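Local coordinates for protein leukocyte-associated immunoglobulin-like receptor 1 (Mus musculus, PDB 4ESK) that acts as an inhibitory cell-surface collagen receptor, restraining the cytolytic function of natural killer cells, B cells and T cells through recruited tyrosine phosphatases, at residues Gly23-Val28 and Glu64-Pro69; Asn40-Glu45 and Lys54-Tyr59; His77-Tyr82 and Ser89-Thr94. All blocks are in the same frame, centred on the assembly; numbering follows the deposited sequence.

Contact 1. Residues Gly23-Val28 and Glu64-Pro69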
ATOM      1  N   GLY A  23      13.678  -5.931  10.173  1.00 21.16           N
ATOM      2  CA  GLY A  23      14.763  -5.947   9.211  1.00 20.91           C
ATOM      3  C   GLY A  23      14.346  -6.371   7.810  1.00 20.83           C
ATOM      4  O   GLY A  23      15.172  -6.384   6.909  1.00 23.41           O
ATOM      5  N   THR A  24      13.075  -6.730   7.641  1.00 19.85           N
ATOM      6  CA  THR A  24      12.510  -7.130   6.340  1.00 21.00           C
ATOM      7  C   THR A  24      12.386  -5.919   5.430  1.00 18.76           C
ATOM      8  O   THR A  24      12.181  -4.813   5.905  1.00 17.43           O
ATOM      9  CB  THR A  24      11.074  -7.704   6.514  1.00 20.97           C
ATOM     10  OG1 THR A  24      11.118  -8.871   7.313  1.00 23.58           O
ATOM     11  CG2 THR A  24      10.368  -8.072   5.155  1.00 21.90           C
ATOM     12  N   PHE A  25      12.475  -6.145   4.125  1.00 19.59           N
ATOM     13  CA  PHE A  25      12.096  -5.119   3.146  1.00 20.05           C
ATOM     14  C   PHE A  25      10.684  -5.412   2.618  1.00 19.31           C
ATOM     15  O   PHE A  25      10.426  -6.494   2.062  1.00 20.46           O
ATOM     16  CB  PHE A  25      13.116  -5.040   2.014  1.00 22.70           C
ATOM     17  CG  PHE A  25      14.419  -4.404   2.420  1.00 25.13           C
ATOM     18  CD1 PHE A  25      15.309  -5.080   3.236  1.00 26.80           C
ATOM     19  CD2 PHE A  25      14.754  -3.123   1.988  1.00 26.64           C
ATOM     20  CE1 PHE A  25      16.503  -4.490   3.635  1.00 28.66           C
ATOM     21  CE2 PHE A  25      15.955  -2.535   2.377  1.00 26.65           C
ATOM     22  CZ  PHE A  25      16.826  -3.222   3.206  1.00 27.79           C
ATOM     23  N   VAL A  26       9.774  -4.468   2.843  1.00 16.29           N
ATOM     24  CA  VAL A  26       8.372  -4.586   2.408  1.00 15.34           C
ATOM     25  C   VAL A  26       8.191  -3.804   1.105  1.00 14.84           C
ATOM     26  O   VAL A  26       8.867  -2.796   0.877  1.00 14.14           O
ATOM     27  CB  VAL A  26       7.412  -4.054   3.488  1.00 15.09           C
ATOM     28  CG1 VAL A  26       6.009  -3.840   2.953  1.00 16.40           C
ATOM     29  CG2 VAL A  26       7.352  -5.000   4.687  1.00 15.40           C
ATOM     30  N   THR A  27       7.325  -4.318   0.230  1.00 14.15           N
ATOM     31  CA  THR A  27       6.929  -3.621  -0.983  1.00 14.18           C
ATOM     32  C   THR A  27       5.426  -3.487  -0.941  1.00 13.55           C
ATOM     33  O   THR A  27       4.718  -4.483  -0.784  1.00 13.32           O
ATOM     34  CB  THR A  27       7.303  -4.422  -2.232  1.00 15.75           C
ATOM     35  OG1 THR A  27       8.713  -4.697  -2.229  1.00 18.13           O
ATOM     36  CG2 THR A  27       6.935  -3.659  -3.507  1.00 15.79           C
ATOM     37  N   VAL A  28       4.938  -2.262  -1.059  1.00 12.44           N
ATOM     38  CA  VAL A  28       3.502  -1.994  -1.079  1.00 12.46           C
ATOM     39  C   VAL A  28       3.187  -1.630  -2.522  1.00 12.53           C
ATOM     40  O   VAL A  28       3.828  -0.723  -3.081  1.00 13.18           O
ATOM     41  CB  VAL A  28       3.071  -0.823  -0.163  1.00 12.59           C
ATOM     42  CG1 VAL A  28       1.549  -0.667  -0.170  1.00 12.46           C
ATOM     43  CG2 VAL A  28       3.522  -1.017   1.299  1.00 12.80           C
ATOM     44  N   GLU A  64       4.386   1.732  -6.603  1.00 14.22           N
ATOM     45  CA  GLU A  64       5.014   0.962  -5.546  1.00 16.08           C
ATOM     46  C   GLU A  64       5.731   1.838  -4.548  1.00 15.31           C
ATOM     47  O   GLU A  64       6.327   2.852  -4.922  1.00 16.16           O
ATOM     48  CB  GLU A  64       6.046   0.021  -6.122  1.00 19.34           C
ATOM     49  CG  GLU A  64       5.484  -1.063  -6.994  1.00 22.82           C
ATOM     50  CD  GLU A  64       6.498  -2.148  -7.270  1.00 27.17           C
ATOM     51  OE1 GLU A  64       7.543  -2.193  -6.582  1.00 29.88           O
ATOM     52  OE2 GLU A  64       6.248  -2.940  -8.192  1.00 32.45           O
ATOM     53  N   PHE A  65       5.698   1.417  -3.293  1.00 14.98           N
ATOM     54  CA  PHE A  65       6.425   2.071  -2.213  1.00 15.39           C
ATOM     55  C   PHE A  65       7.278   0.999  -1.539  1.00 16.37           C
ATOM     56  O   PHE A  65       6.736   0.038  -1.015  1.00 16.40           O
ATOM     57  CB  PHE A  65       5.446   2.647  -1.198  1.00 14.74           C
ATOM     58  CG  PHE A  65       4.571   3.752  -1.730  1.00 14.60           C
ATOM     59  CD1 PHE A  65       4.939   5.061  -1.567  1.00 14.19           C
ATOM     60  CD2 PHE A  65       3.362   3.478  -2.350  1.00 14.75           C
ATOM     61  CE1 PHE A  65       4.144   6.092  -2.045  1.00 14.66           C
ATOM     62  CE2 PHE A  65       2.558   4.501  -2.839  1.00 15.14           C
ATOM     63  CZ  PHE A  65       2.944   5.813  -2.669  1.00 15.07           C
ATOM     64  N   GLU A  66       8.601   1.135  -1.586  1.00 17.42           N
ATOM     65  CA  GLU A  66       9.472   0.197  -0.894  0.50 18.27           C
ATOM     66  C   GLU A  66       9.758   0.736   0.495  1.00 18.30           C
ATOM     67  O   GLU A  66      10.162   1.892   0.645  1.00 16.89           O
ATOM     68  CB  GLU A  66      10.784  -0.041  -1.631  0.50 19.73           C
ATOM     69  CG  GLU A  66      11.511  -1.273  -1.101  0.50 21.08           C
ATOM     70  CD  GLU A  66      12.928  -1.404  -1.605  0.50 22.34           C
ATOM     71  OE1 GLU A  66      13.368  -0.543  -2.393  0.50 24.78           O
ATOM     72  OE2 GLU A  66      13.605  -2.379  -1.221  0.50 24.87           O
ATOM     73  N   ILE A  67       9.524  -0.112   1.494  1.00 16.99           N
ATOM     74  CA  ILE A  67       9.692   0.209   2.892  1.00 17.49           C
ATOM     75  C   ILE A  67      10.618  -0.826   3.532  1.00 17.73           C
ATOM     76  O   ILE A  67      10.213  -1.938   3.814  1.00 17.24           O
ATOM     77  CB  ILE A  67       8.361   0.202   3.660  1.00 18.67           C
ATOM     78  CG1 ILE A  67       7.314   1.075   2.965  1.00 19.30           C
ATOM     79  CG2 ILE A  67       8.557   0.681   5.086  1.00 18.74           C
ATOM     80  CD1 ILE A  67       5.956   0.952   3.623  1.00 19.15           C
ATOM     81  N   GLY A  68      11.878  -0.456   3.754  1.00 17.42           N
ATOM     82  CA  GLY A  68      12.824  -1.413   4.323  1.00 17.87           C
ATOM     83  C   GLY A  68      14.173  -0.777   4.589  1.00 18.11           C
ATOM     84  O   GLY A  68      14.557   0.156   3.886  1.00 18.10           O
ATOM     85  N   PRO A  69      14.903  -1.292   5.592  1.00 17.89           N
ATOM     86  CA  PRO A  69      14.520  -2.364   6.524  1.00 17.46           C
ATOM     87  C   PRO A  69      13.504  -1.920   7.552  1.00 17.36           C
ATOM     88  O   PRO A  69      13.606  -0.821   8.115  1.00 18.26           O
ATOM     89  CB  PRO A  69      15.846  -2.721   7.204  1.00 18.05           C
ATOM     90  CG  PRO A  69      16.615  -1.452   7.158  1.00 17.41           C
ATOM     91  CD  PRO A  69      16.283  -0.851   5.823  1.00 17.78           C
TER
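V26 and V28 pair with I67 and F65 through four backbone hydrogen bonds, two to each antiparallel hydrogen-bonded pair. V26 N reaches I67 O at 2.7 Å, and F65 N reaches V28 O at 2.8 Å. Between them T27 and E66 form a non-hydrogen-bonded pair, and CA-H···O contacts add to the ladder, with E64 CA 3.2 Å from V28 O. The two strands make up the smaller sheet of an immunoglobulin-like domain, and their side chains divide between its faces. V26, V28, F65 and I67 share the face turned to the larger sheet, where the V28 and I67 side chains cross, CG2 of V28 lying 3.9 Å from CD1 of I67, and L44 packs against V28, F65 and I67. T27 and E66 occupy the exposed face.

Beyond the ladder a single aromatic ring carries the contact. With CG of F25 beside its own backbone N (chi1 -73°), the ring lies over the peptide that joins G68 to P69, which is cis. F25 CE2 comes within 3.3 Å of G68 C, while CZ meets P69 CD at 3.6 Å. G68, with no side chain, brings its CA to 3.5 Å from F25 CD2.

Contact 2. Residues Asn40-Glu45 and Lys54-Tyr59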
ATOM      1  N   ASN A  40      -3.530  12.114 -10.223  1.00 17.84           N
ATOM      2  CA  ASN A  40      -2.122  12.449 -10.431  1.00 17.99           C
ATOM      3  C   ASN A  40      -1.229  12.280  -9.192  1.00 15.98           C
ATOM      4  O   ASN A  40      -0.022  12.435  -9.294  1.00 15.22           O
ATOM      5  CB  ASN A  40      -1.967  13.856 -11.040  1.00 19.93           C
ATOM      6  CG  ASN A  40      -2.430  14.961 -10.124  1.00 21.93           C
ATOM      7  OD1 ASN A  40      -2.929  14.725  -9.026  1.00 22.14           O
ATOM      8  ND2 ASN A  40      -2.273  16.214 -10.596  1.00 25.85           N
ATOM      9  N   MET A  41      -1.837  11.977  -8.048  1.00 15.69           N
ATOM     10  CA  MET A  41      -1.113  11.689  -6.818  1.00 15.38           C
ATOM     11  C   MET A  41      -1.560  10.361  -6.226  1.00 13.86           C
ATOM     12  O   MET A  41      -2.718   9.977  -6.315  1.00 12.10           O
ATOM     13  CB  MET A  41      -1.339  12.783  -5.780  1.00 16.37           C
ATOM     14  CG  MET A  41      -0.661  14.100  -6.165  1.00 17.87           C
ATOM     15  SD  MET A  41       1.137  13.971  -6.174  1.00 20.14           S
ATOM     16  CE  MET A  41       1.435  13.557  -4.446  1.00 20.59           C
ATOM     17  N   VAL A  42      -0.621   9.683  -5.582  1.00 13.44           N
ATOM     18  CA  VAL A  42      -0.955   8.483  -4.835  1.00 13.45           C
ATOM     19  C   VAL A  42      -0.239   8.554  -3.490  1.00 13.23           C
ATOM     20  O   VAL A  42       0.951   8.904  -3.406  1.00 13.50           O
ATOM     21  CB  VAL A  42      -0.600   7.194  -5.603  1.00 13.92           C
ATOM     22  CG1 VAL A  42       0.863   7.157  -6.019  1.00 13.75           C
ATOM     23  CG2 VAL A  42      -0.969   5.972  -4.765  1.00 14.04           C
ATOM     24  N   ARG A  43      -0.973   8.228  -2.445  1.00 14.07           N
ATOM     25  CA  ARG A  43      -0.411   8.230  -1.113  1.00 15.21           C
ATOM     26  C   ARG A  43      -0.697   6.934  -0.370  1.00 14.72           C
ATOM     27  O   ARG A  43      -1.743   6.274  -0.553  1.00 13.83           O
ATOM     28  CB  ARG A  43      -0.861   9.433  -0.321  1.00 17.41           C
ATOM     29  CG  ARG A  43      -2.283   9.451   0.181  1.00 19.46           C
ATOM     30  CD  ARG A  43      -2.477  10.751   0.957  1.00 21.50           C
ATOM     31  NE  ARG A  43      -3.818  10.931   1.502  1.00 23.22           N
ATOM     32  CZ  ARG A  43      -4.843  11.509   0.870  1.00 23.91           C
ATOM     33  NH1 ARG A  43      -4.742  11.957  -0.377  1.00 24.75           N
ATOM     34  NH2 ARG A  43      -5.992  11.640   1.501  1.00 24.87           N
ATOM     35  N   LEU A  44       0.294   6.551   0.410  1.00 13.85           N
ATOM     36  CA  LEU A  44       0.152   5.461   1.336  1.00 14.70           C
ATOM     37  C   LEU A  44      -0.208   6.092   2.657  1.00 15.54           C
ATOM     38  O   LEU A  44       0.572   6.901   3.194  1.00 17.07           O
ATOM     39  CB  LEU A  44       1.462   4.695   1.397  1.00 14.87           C
ATOM     40  CG  LEU A  44       1.538   3.376   2.133  1.00 15.98           C
ATOM     41  CD1 LEU A  44       0.429   2.422   1.670  1.00 15.78           C
ATOM     42  CD2 LEU A  44       2.922   2.821   1.843  1.00 14.60           C
ATOM     43  N   GLU A  45      -1.391   5.764   3.149  1.00 15.92           N
ATOM     44  CA  GLU A  45      -1.879   6.230   4.441  1.00 17.86           C
ATOM     45  C   GLU A  45      -1.560   5.157   5.478  1.00 19.20           C
ATOM     46  O   GLU A  45      -1.794   3.975   5.229  1.00 17.18           O
ATOM     47  CB  GLU A  45      -3.388   6.478   4.406  1.00 21.34           C
ATOM     48  CG  GLU A  45      -3.940   7.129   5.684  1.00 24.98           C
ATOM     49  CD  GLU A  45      -5.455   7.284   5.699  1.00 28.86           C
ATOM     50  OE1 GLU A  45      -5.937   8.398   5.436  1.00 32.56           O
ATOM     51  OE2 GLU A  45      -6.178   6.288   5.972  1.00 33.39           O
ATOM     52  N   LYS A  54       3.577  10.353  -3.660  1.00 15.66           N
ATOM     53  CA  LYS A  54       4.275  10.694  -4.881  1.00 16.00           C
ATOM     54  C   LYS A  54       3.304  10.855  -6.034  1.00 15.60           C
ATOM     55  O   LYS A  54       2.141  10.512  -5.901  1.00 14.67           O
ATOM     56  CB  LYS A  54       5.344   9.646  -5.235  1.00 16.32           C
ATOM     57  CG  LYS A  54       4.849   8.223  -5.443  1.00 17.09           C
ATOM     58  CD  LYS A  54       5.937   7.353  -6.065  1.00 17.86           C
ATOM     59  CE  LYS A  54       5.676   5.870  -5.860  1.00 18.87           C
ATOM     60  NZ  LYS A  54       6.782   5.015  -6.358  1.00 18.87           N
ATOM     61  N   SER A  55       3.804  11.412  -7.141  1.00 16.70           N
ATOM     62  CA  SER A  55       3.053  11.484  -8.376  0.50 16.85           C
ATOM     63  C   SER A  55       2.830  10.077  -8.905  1.00 16.17           C
ATOM     64  O   SER A  55       3.665   9.193  -8.717  1.00 15.65           O
ATOM     65  CB  SER A  55       3.806  12.287  -9.433  0.50 18.23           C
ATOM     66  OG  SER A  55       3.188  12.112 -10.693  0.50 19.46           O
ATOM     67  N   THR A  56       1.700   9.862  -9.561  1.00 15.56           N
ATOM     68  CA  THR A  56       1.406   8.553 -10.145  1.00 15.41           C
ATOM     69  C   THR A  56       2.255   8.243 -11.383  1.00 16.95           C
ATOM     70  O   THR A  56       2.719   9.148 -12.074  1.00 16.15           O
ATOM     71  CB  THR A  56      -0.078   8.501 -10.567  1.00 14.66           C
ATOM     72  OG1 THR A  56      -0.348   9.648 -11.390  1.00 15.25           O
ATOM     73  CG2 THR A  56      -0.991   8.501  -9.357  1.00 14.10           C
ATOM     74  N   GLU A  57       2.428   6.955 -11.687  1.00 16.95           N
ATOM     75  CA  GLU A  57       3.077   6.530 -12.944  1.00 18.97           C
ATOM     76  C   GLU A  57       2.272   6.924 -14.188  1.00 18.17           C
ATOM     77  O   GLU A  57       1.072   6.752 -14.207  1.00 18.49           O
ATOM     78  CB  GLU A  57       3.231   5.005 -12.952  1.00 19.93           C
ATOM     79  CG  GLU A  57       4.232   4.488 -11.936  1.00 21.96           C
ATOM     80  CD  GLU A  57       5.660   4.555 -12.439  1.00 24.20           C
ATOM     81  OE1 GLU A  57       5.873   4.805 -13.643  1.00 24.53           O
ATOM     82  OE2 GLU A  57       6.576   4.353 -11.620  1.00 26.63           O
ATOM     83  N   PRO A  58       2.938   7.431 -15.239  1.00 19.17           N
ATOM     84  CA  PRO A  58       2.180   7.842 -16.429  1.00 20.17           C
ATOM     85  C   PRO A  58       1.576   6.687 -17.224  1.00 20.65           C
ATOM     86  O   PRO A  58       0.466   6.832 -17.765  1.00 21.21           O
ATOM     87  CB  PRO A  58       3.221   8.587 -17.290  1.00 20.62           C
ATOM     88  CG  PRO A  58       4.556   8.258 -16.727  1.00 19.75           C
ATOM     89  CD  PRO A  58       4.343   7.873 -15.281  1.00 19.87           C
ATOM     90  N   TYR A  59       2.278   5.549 -17.260  1.00 20.68           N
ATOM     91  CA  TYR A  59       1.946   4.421 -18.159  1.00 22.22           C
ATOM     92  C   TYR A  59       1.817   3.064 -17.483  1.00 23.01           C
ATOM     93  O   TYR A  59       1.807   2.043 -18.169  1.00 25.40           O
ATOM     94  CB  TYR A  59       3.004   4.279 -19.264  1.00 22.92           C
ATOM     95  CG  TYR A  59       3.239   5.566 -20.008  1.00 22.82           C
ATOM     96  CD1 TYR A  59       2.198   6.178 -20.702  1.00 23.58           C
ATOM     97  CD2 TYR A  59       4.482   6.178 -20.006  1.00 23.85           C
ATOM     98  CE1 TYR A  59       2.393   7.371 -21.375  1.00 23.40           C
ATOM     99  CE2 TYR A  59       4.691   7.381 -20.666  1.00 23.39           C
ATOM    100  CZ  TYR A  59       3.643   7.965 -21.351  1.00 24.78           C
ATOM    101  OH  TYR A  59       3.834   9.143 -22.021  1.00 26.41           O
TER
HETATM  102  O   HOH W   1       1.423  14.736  -9.620  1.00 23.91           O
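M41 doubles back on itself, chi2 at -66° and chi3 at -62°, and this fold carries its thioether end from a CB that points away round to the K54 carbonyl. CE stops 3.4 Å from K54 O, and SD lies beside the peptide that follows, 3.8 Å from S55 N. T56 is set by its own first torsion: CG2 sits beside the backbone N and OG1 between N and the carbonyl carbon, which gives OG1 to Y39 O and lays CG2 obliquely across V42, 4.0 Å from V42 CB. V42 CG1 also approaches K54 CG, on the same face of the sheet.

These strands form a beta hairpin at one edge of the larger sheet of the immunoglobulin domain. V42 and K54 are an antiparallel hydrogen-bonded pair; V42 N donates to K54 O at 2.9 Å, and K54 N returns a bond to V42 O. The next step is less regular. T56 N binds N40 O at 3.1 Å from 62° out of the carbonyl plane, and a water donates to the same oxygen at 2.7 Å, while its link to S55 OG is weak. N40 and M41 together face S83 on the neighbouring strand, a classic beta bulge. The K54 chain runs out extended to the second sheet, where NZ bonds to E64 O and makes a cation-pi contact with the F65 ring.

Contact 3. Residues His77-Tyr82 and Ser89-Thr94; sequences HYSCIY and SERSKT
I81 and R91 lie side by side in the closely packed part of this contact, the guanidinium turning one face to I81 CG1 while NH1 comes within 3.8 Å of I81 CD1. The bend at chi3 of R91 turns the group across toward the strand of S79 and I81, and its NH2 makes a salt bridge with E45. On each side of this non-hydrogen-bonded pair the backbones are joined: Y82 and E90 exchange two bonds, Y82 N to E90 O measuring 2.9 Å, and S92 N donates to C80 O. The fourth bond breaks the pattern, for C80 N donates to a side chain, S92 OG, at 2.9 Å. That hydroxyl in turn donates a hydrogen bond to K93 O, 2.7 Å away, on a lone pair in the carbonyl plane. Replacing S92 by alanine is likely to leave C80 N and K93 O without these partners and to weaken the join beside the cysteine.

The strands form a hairpin within the immunoglobulin domain's larger sheet, and C80 carries its canonical disulfide to C30. Past S92 the two segments share no further backbone hydrogen bond. K93 points away, and exposed T94 sets CG2 near the edge of the H77 ring, 3.8 Å from H77 CB.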
ATOM      1  N   HIS A  77      -1.838   0.094  10.226  1.00 16.35           N
ATOM      2  CA  HIS A  77      -2.867  -0.149   9.207  1.00 16.52           C
ATOM      3  C   HIS A  77      -2.622   0.725   8.014  1.00 16.73           C
ATOM      4  O   HIS A  77      -2.423   1.944   8.167  1.00 16.43           O
ATOM      5  CB  HIS A  77      -4.253   0.152   9.763  1.00 17.75           C
ATOM      6  CG  HIS A  77      -4.714  -0.843  10.806  1.00 20.45           C
ATOM      7  ND1 HIS A  77      -4.325  -0.767  12.096  1.00 23.43           N
ATOM      8  CD2 HIS A  77      -5.539  -1.957  10.711  1.00 22.89           C
ATOM      9  CE1 HIS A  77      -4.872  -1.785  12.798  1.00 23.07           C
ATOM     10  NE2 HIS A  77      -5.614  -2.518  11.955  1.00 24.63           N
ATOM     11  N   TYR A  78      -2.661   0.129   6.822  1.00 14.78           N
ATOM     12  CA  TYR A  78      -2.259   0.805   5.607  1.00 13.91           C
ATOM     13  C   TYR A  78      -3.346   0.749   4.557  1.00 14.00           C
ATOM     14  O   TYR A  78      -4.027  -0.264   4.422  1.00 13.20           O
ATOM     15  CB  TYR A  78      -1.027   0.146   5.015  1.00 14.23           C
ATOM     16  CG  TYR A  78       0.242   0.345   5.827  1.00 14.67           C
ATOM     17  CD1 TYR A  78       1.152   1.340   5.498  1.00 14.82           C
ATOM     18  CD2 TYR A  78       0.509  -0.467   6.921  1.00 15.21           C
ATOM     19  CE1 TYR A  78       2.318   1.526   6.231  1.00 15.93           C
ATOM     20  CE2 TYR A  78       1.671  -0.291   7.667  1.00 15.72           C
ATOM     21  CZ  TYR A  78       2.562   0.692   7.312  1.00 15.52           C
ATOM     22  OH  TYR A  78       3.717   0.841   8.041  1.00 16.91           O
ATOM     23  N   SER A  79      -3.489   1.854   3.828  1.00 13.36           N
ATOM     24  CA  SER A  79      -4.362   1.890   2.666  0.50 13.29           C
ATOM     25  C   SER A  79      -3.767   2.827   1.618  1.00 13.64           C
ATOM     26  O   SER A  79      -2.968   3.744   1.945  1.00 13.54           O
ATOM     27  CB  SER A  79      -5.766   2.327   3.068  0.50 13.40           C
ATOM     28  OG  SER A  79      -5.745   3.618   3.635  0.50 12.91           O
ATOM     29  N   CYS A  80      -4.112   2.586   0.355  1.00 12.51           N
ATOM     30  CA  CYS A  80      -3.672   3.456  -0.739  1.00 13.05           C
ATOM     31  C   CYS A  80      -4.797   4.451  -1.068  1.00 13.13           C
ATOM     32  O   CYS A  80      -5.948   4.060  -1.154  1.00 12.85           O
ATOM     33  CB  CYS A  80      -3.363   2.629  -1.992  1.00 13.36           C
ATOM     34  SG  CYS A  80      -1.997   1.437  -1.803  1.00 14.95           S
ATOM     35  N   ILE A  81      -4.458   5.723  -1.266  1.00 13.54           N
ATOM     36  CA  ILE A  81      -5.434   6.758  -1.679  1.00 14.12           C
ATOM     37  C   ILE A  81      -4.917   7.445  -2.937  1.00 13.61           C
ATOM     38  O   ILE A  81      -3.778   7.942  -2.972  1.00 13.06           O
ATOM     39  CB  ILE A  81      -5.698   7.837  -0.598  1.00 15.86           C
ATOM     40  CG1 ILE A  81      -6.129   7.161   0.719  1.00 17.30           C
ATOM     41  CG2 ILE A  81      -6.731   8.836  -1.131  1.00 16.58           C
ATOM     42  CD1 ILE A  81      -6.171   8.036   1.949  1.00 18.52           C
ATOM     43  N   TYR A  82      -5.744   7.447  -3.978  1.00 12.65           N
ATOM     44  CA  TYR A  82      -5.437   8.122  -5.225  1.00 13.09           C
ATOM     45  C   TYR A  82      -6.215   9.422  -5.215  1.00 14.08           C
ATOM     46  O   TYR A  82      -7.379   9.432  -4.814  1.00 15.40           O
ATOM     47  CB  TYR A  82      -5.859   7.263  -6.423  1.00 12.44           C
ATOM     48  CG  TYR A  82      -4.874   6.177  -6.736  1.00 11.75           C
ATOM     49  CD1 TYR A  82      -4.955   4.947  -6.099  1.00 11.73           C
ATOM     50  CD2 TYR A  82      -3.835   6.385  -7.645  1.00 11.89           C
ATOM     51  CE1 TYR A  82      -4.060   3.952  -6.376  1.00 11.59           C
ATOM     52  CE2 TYR A  82      -2.912   5.400  -7.892  1.00 11.67           C
ATOM     53  CZ  TYR A  82      -3.040   4.175  -7.257  1.00 11.59           C
ATOM     54  OH  TYR A  82      -2.137   3.206  -7.531  1.00 11.48           O
ATOM     55  N   SER A  89     -10.844  11.892  -4.437  1.00 23.11           N
ATOM     56  CA  SER A  89      -9.963  10.843  -3.944  1.00 22.51           C
ATOM     57  C   SER A  89     -10.728   9.543  -3.702  1.00 21.91           C
ATOM     58  O   SER A  89     -11.935   9.546  -3.455  1.00 22.12           O
ATOM     59  CB  SER A  89      -9.229  11.276  -2.670  1.00 22.93           C
ATOM     60  OG  SER A  89     -10.098  11.312  -1.562  1.00 23.82           O
ATOM     61  N   GLU A  90     -10.013   8.436  -3.806  1.00 20.25           N
ATOM     62  CA  GLU A  90     -10.587   7.114  -3.615  1.00 20.01           C
ATOM     63  C   GLU A  90      -9.556   6.286  -2.895  1.00 18.13           C
ATOM     64  O   GLU A  90      -8.358   6.438  -3.151  1.00 16.67           O
ATOM     65  CB  GLU A  90     -10.914   6.444  -4.947  1.00 21.47           C
ATOM     66  CG  GLU A  90     -11.954   7.201  -5.781  1.00 23.24           C
ATOM     67  CD  GLU A  90     -13.354   7.216  -5.178  1.00 25.24           C
ATOM     68  OE1 GLU A  90     -13.644   6.519  -4.170  1.00 25.79           O
ATOM     69  OE2 GLU A  90     -14.186   7.968  -5.717  1.00 27.79           O
ATOM     70  N   ARG A  91     -10.035   5.444  -1.993  1.00 17.30           N
ATOM     71  CA  ARG A  91      -9.174   4.662  -1.128  1.00 17.37           C
ATOM     72  C   ARG A  91      -9.385   3.172  -1.341  1.00 15.19           C
ATOM     73  O   ARG A  91     -10.480   2.744  -1.681  1.00 15.37           O
ATOM     74  CB  ARG A  91      -9.419   5.007   0.339  1.00 20.21           C
ATOM     75  CG  ARG A  91     -10.724   4.478   0.915  1.00 23.73           C
ATOM     76  CD  ARG A  91     -10.882   4.803   2.386  1.00 28.16           C
ATOM     77  NE  ARG A  91      -9.686   4.428   3.142  1.00 31.11           N
ATOM     78  CZ  ARG A  91      -8.883   5.263   3.798  1.00 33.44           C
ATOM     79  NH1 ARG A  91      -9.125   6.569   3.868  1.00 36.23           N
ATOM     80  NH2 ARG A  91      -7.830   4.769   4.431  1.00 35.64           N
ATOM     81  N   SER A  92      -8.316   2.405  -1.136  1.00 12.95           N
ATOM     82  CA  SER A  92      -8.353   0.943  -1.148  1.00 11.96           C
ATOM     83  C   SER A  92      -8.820   0.356   0.173  1.00 11.60           C
ATOM     84  O   SER A  92      -9.063   1.072   1.144  1.00 11.91           O
ATOM     85  CB  SER A  92      -6.946   0.418  -1.432  1.00 11.29           C
ATOM     86  OG  SER A  92      -6.106   0.589  -0.288  1.00 11.17           O
ATOM     87  N   LYS A  93      -8.930  -0.982   0.202  1.00 11.47           N
ATOM     88  CA  LYS A  93      -9.073  -1.708   1.458  0.50 11.56           C
ATOM     89  C   LYS A  93      -7.878  -1.415   2.350  1.00 11.73           C
ATOM     90  O   LYS A  93      -6.859  -0.889   1.896  1.00 11.34           O
ATOM     91  CB  LYS A  93      -9.168  -3.214   1.214  0.50 11.69           C
ATOM     92  CG  LYS A  93      -7.900  -3.830   0.647  0.50 11.63           C
ATOM     93  CD  LYS A  93      -8.159  -5.140  -0.093  0.50 11.79           C
ATOM     94  CE  LYS A  93      -6.858  -5.767  -0.563  0.50 11.84           C
ATOM     95  NZ  LYS A  93      -7.001  -6.494  -1.860  0.50 12.19           N
ATOM     96  N   THR A  94      -8.016  -1.776   3.616  1.00 11.93           N
ATOM     97  CA  THR A  94      -6.979  -1.567   4.599  1.00 12.85           C
ATOM     98  C   THR A  94      -6.310  -2.894   4.953  1.00 12.82           C
ATOM     99  O   THR A  94      -7.004  -3.899   5.167  1.00 14.25           O
ATOM    100  CB  THR A  94      -7.575  -0.943   5.852  1.00 14.00           C
ATOM    101  OG1 THR A  94      -8.196   0.297   5.500  1.00 16.05           O
ATOM    102  CG2 THR A  94      -6.497  -0.686   6.861  1.00 14.33           C
TER

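How the contacts relate
Together the three contacts sample both layers of one immunoglobulin-like sandwich. Contact 1 is the pairing within the two-stranded sheet; contacts 2 and 3 belong to the five-stranded one, where strands 41-46 and 76-84 are neighbours. Along the chain contact 2 is nested inside the loop that contact 1 closes, and contact 3 follows both. The centres of contacts 2 and 3 lie about 12 Å apart, and E45 N meets S79 O across the shared strands. Contact 1 lies about 17 Å, centre to centre, from each of the others. It touches contact 2 directly, whereas it is opposite contact 3 across the chain's centre. The disulfide C30-C80 ties the two sheets into the single extracellular domain.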